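Local atomic coordinates of adhesin competence repressor (Streptococcus pyogenes serotype M3, PDB entry 5JLU), a protein that senses zinc and, as a MarR-family transcription factor, binds DNA to regulate gene expression in response to that metal. Residues G5-E8 with K9-D12; L47-L50 with S51-R54. One frame throughout, in Å; residues are numbered along the deposited sequence.

Interaction 1. Residues G5-E8 with K9-D12; sequences GTLE and KKLD
Thr6 caps the first turn of helix 7-23: its OG1 accepts the backbone N-H of Lys9 (OG1 to N 3.1 Å, 154° at the hydrogen), as an N-cap residue does. With chi1 at 58°, OG1 is turned toward the helix and CG2 away from the carbonyl carbon. The tight part is the backbone turn. Lys10 N binds Thr6 O at 3.2 Å, Leu11 N binds Leu7 O at 2.8 Å, and Asp12 N reaches Glu8 O at 3.0 Å, this last donor lying in the carbonyl plane. The solvent side is looser. The Lys9 chain, bent at chi2 (99°), crosses the threonine hydroxyl, with CD 3.3 Å from Thr6 OG1, and the amino group then runs outward, off the turn. Packing is also loose on the flank covered by the second subunit, where Leu7 CD1 approaches Lys10 CD at 4.4 Å. That subunit holds other polar ends: Lys10 NZ forms a salt bridge with its Asp138, Glu8 OE2 a hydrogen bond with its Asn123, and Asp12 OD1 one with its zinc ligand His115. Within the chain, Leu11 packs on Phe140 and Phe144 of helix 131-149, so this N-terminal turn lies between that helix and the partner subunit.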
# COMPACT_ATOMS: atom_id res chain seq x y z
N GLY A 5 -8.10 -19.76 9.08
CA GLY A 5 -7.03 -19.75 8.06
C GLY A 5 -5.66 -19.49 8.68
O GLY A 5 -5.56 -19.19 9.87
N THR A 6 -4.59 -19.59 7.89
CA THR A 6 -3.26 -19.41 8.42
C THR A 6 -2.97 -17.94 8.79
O THR A 6 -3.63 -17.03 8.31
CB THR A 6 -2.24 -19.89 7.42
OG1 THR A 6 -2.42 -19.16 6.20
CG2 THR A 6 -2.39 -21.45 7.18
N LEU A 7 -1.96 -17.71 9.63
CA LEU A 7 -1.51 -16.35 9.89
C LEU A 7 -0.83 -15.73 8.63
O LEU A 7 -0.93 -14.55 8.43
CB LEU A 7 -0.60 -16.27 11.07
CG LEU A 7 -1.28 -16.05 12.42
CD1 LEU A 7 -2.67 -16.68 12.56
CD2 LEU A 7 -0.37 -16.54 13.55
N GLU A 8 -0.15 -16.56 7.86
CA GLU A 8 0.48 -16.22 6.55
C GLU A 8 -0.55 -15.53 5.70
O GLU A 8 -0.33 -14.41 5.24
CB GLU A 8 0.95 -17.51 5.85
CG GLU A 8 2.17 -18.12 6.48
CD GLU A 8 1.93 -19.07 7.71
OE1 GLU A 8 0.79 -19.28 8.22
OE2 GLU A 8 2.94 -19.62 8.15
N LYS A 9 -1.71 -16.16 5.61
CA LYS A 9 -2.81 -15.60 4.83
C LYS A 9 -3.39 -14.36 5.41
O LYS A 9 -3.78 -13.50 4.65
CB LYS A 9 -3.96 -16.61 4.68
CG LYS A 9 -4.14 -17.16 3.30
CD LYS A 9 -3.53 -18.52 3.11
CE LYS A 9 -3.86 -18.99 1.69
NZ LYS A 9 -3.64 -20.45 1.51
N LYS A 10 -3.50 -14.25 6.74
CA LYS A 10 -3.98 -13.01 7.26
C LYS A 10 -3.00 -11.92 7.01
O LYS A 10 -3.45 -10.79 6.87
CB LYS A 10 -4.23 -13.05 8.76
CG LYS A 10 -5.26 -14.08 9.16
CD LYS A 10 -5.51 -13.94 10.65
CE LYS A 10 -6.47 -15.02 11.13
NZ LYS A 10 -7.28 -14.51 12.26
N LEU A 11 -1.69 -12.20 7.06
CA LEU A 11 -0.75 -11.15 6.74
C LEU A 11 -0.90 -10.71 5.27
O LEU A 11 -0.86 -9.52 4.99
CB LEU A 11 0.69 -11.52 7.00
CG LEU A 11 1.27 -11.46 8.39
CD1 LEU A 11 2.71 -11.95 8.37
CD2 LEU A 11 1.23 -10.02 8.86
N ASP A 12 -1.08 -11.68 4.36
CA ASP A 12 -1.23 -11.42 2.94
C ASP A 12 -2.44 -10.49 2.77
O ASP A 12 -2.32 -9.45 2.10
CB ASP A 12 -1.45 -12.74 2.20
CG ASP A 12 -1.49 -12.59 0.67
OD1 ASP A 12 -0.60 -11.95 0.09
OD2 ASP A 12 -2.40 -13.16 0.04

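Interaction 2. Residues L47-L50 with S51-R54; sequences LMLL and SQQR
A chi1 of 72° sets Ser51 OG between its own backbone N and carbonyl carbon, folded back on the preceding turn, where the hydroxyl donates to Met48 O at 2.6 Å. Gln52 has a similar first torsion (68°), which lays CG 3.4 Å from Leu49 O; a bend at chi2 then carries the amide back beside the Leu49 side chain, both pointing the same way. The hydroxyl meets the Met48 carbonyl obliquely, 29° from its plane. Ser51 N makes the regular helical bond, 2.9 Å to Leu47 O and nearly along the C=O axis, with a weak second bond to Met48 O. Beyond it the helix unwinds: Gln52 N and Gln53 N both approach Leu49 O at 3.4 Å, each a weak bond. Leu50 adds a CA-H...O contact, its CA 3.4 Å from Gln53 O, and its CD2 touches the same oxygen at 3.6 Å as the chain turns toward strand 55-56. The apolar side chains point into the fold and join helix 41-52 to its neighbours. Leu50 packs on Phe98 and Leu100 of strand 96-100, Leu49 on Leu60, Ala63 and Leu64 of helix 57-64, while Met48 rests against His111 and His115 of helix 105-127, two ligands of the zinc ion. Arg54, past the helix end, makes a cation-pi contact with Tyr97. Chemically, this is a fraying C-terminal helix end in the MarR winged helix-turn-helix domain. Backbone bonding weakens after Ser51; at the Met48 carbonyl the Ser51 hydroxyl makes the short bond, beside a weak one from the Ser51 N-H, and so probably helps to satisfy that oxygen where regular helical donors give out.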
# COMPACT_ATOMS: atom_id res chain seq x y z
N LEU A 47 7.35 15.32 0.32
CA LEU A 47 6.88 16.61 0.79
C LEU A 47 6.88 16.56 2.32
O LEU A 47 7.42 17.47 2.91
CB LEU A 47 5.52 17.01 0.20
CG LEU A 47 5.42 17.23 -1.33
CD1 LEU A 47 3.98 17.51 -1.73
CD2 LEU A 47 6.25 18.34 -1.87
N MET A 48 6.37 15.48 2.96
CA MET A 48 6.43 15.41 4.45
C MET A 48 7.87 15.65 5.00
O MET A 48 8.09 16.44 5.94
CB MET A 48 5.87 14.08 4.96
CG MET A 48 5.95 13.83 6.45
SD MET A 48 5.08 12.33 6.96
CE MET A 48 3.45 12.95 7.02
N LEU A 49 8.86 14.96 4.44
CA LEU A 49 10.21 15.06 4.99
C LEU A 49 10.82 16.45 4.71
O LEU A 49 11.59 17.02 5.54
CB LEU A 49 11.11 13.95 4.44
CG LEU A 49 10.81 12.52 4.90
CD1 LEU A 49 11.60 11.56 4.06
CD2 LEU A 49 11.18 12.32 6.39
N LEU A 50 10.53 16.99 3.52
CA LEU A 50 11.03 18.33 3.16
C LEU A 50 10.38 19.46 3.96
O LEU A 50 11.04 20.47 4.19
CB LEU A 50 10.90 18.62 1.65
CG LEU A 50 11.88 17.81 0.85
CD1 LEU A 50 11.57 17.92 -0.65
CD2 LEU A 50 13.33 18.15 1.21
N SER A 51 9.15 19.26 4.42
CA SER A 51 8.43 20.26 5.21
C SER A 51 9.11 20.51 6.57
O SER A 51 8.93 21.55 7.15
CB SER A 51 6.97 19.83 5.49
OG SER A 51 6.99 18.75 6.43
N GLN A 52 9.92 19.60 7.05
CA GLN A 52 10.66 19.86 8.28
C GLN A 52 12.16 20.16 8.17
O GLN A 52 12.72 20.72 9.09
CB GLN A 52 10.41 18.75 9.27
CG GLN A 52 11.00 17.42 8.87
CD GLN A 52 10.05 16.25 9.06
OE1 GLN A 52 8.81 16.40 8.96
NE2 GLN A 52 10.61 15.06 9.31
N GLN A 53 12.81 19.83 7.07
CA GLN A 53 14.18 20.35 6.77
C GLN A 53 14.51 20.19 5.29
O GLN A 53 13.96 19.30 4.60
CB GLN A 53 15.25 19.60 7.58
CG GLN A 53 15.24 18.11 7.34
CD GLN A 53 15.92 17.32 8.44
OE1 GLN A 53 17.08 17.59 8.78
NE2 GLN A 53 15.19 16.32 9.01
N ARG A 54 15.36 21.08 4.78
CA ARG A 54 15.92 20.92 3.45
C ARG A 54 16.74 19.61 3.40
O ARG A 54 17.39 19.22 4.40
CB ARG A 54 16.78 22.14 3.07
CG ARG A 54 16.01 23.48 2.91
CD ARG A 54 16.94 24.65 2.47
NE ARG A 54 18.27 24.45 3.07
CZ ARG A 54 19.45 24.80 2.57
NH1 ARG A 54 20.56 24.48 3.25
NH2 ARG A 54 19.56 25.48 1.43

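Both interactions are local, within one helix each, but they sit at opposite kinds of helix end and on opposite sides of the chain's centre, about 36 Å apart between centres. Interaction 1 is a surface contact at the start of helix 7-23, where a side-chain oxygen accepts a backbone N-H and the charged ends of Glu8, Lys10 and Asp12 turn to the second subunit. Interaction 2 is partly buried at the end of helix 41-52; there a side-chain hydroxyl donates to a carbonyl, and leucines pack within the same chain, with no contact to the other subunit. They share no element, yet each adjoins a zinc site: interaction 1 through Asp12 and the partner's His115, interaction 2 through Met48 against His111 and His115 of its own chain.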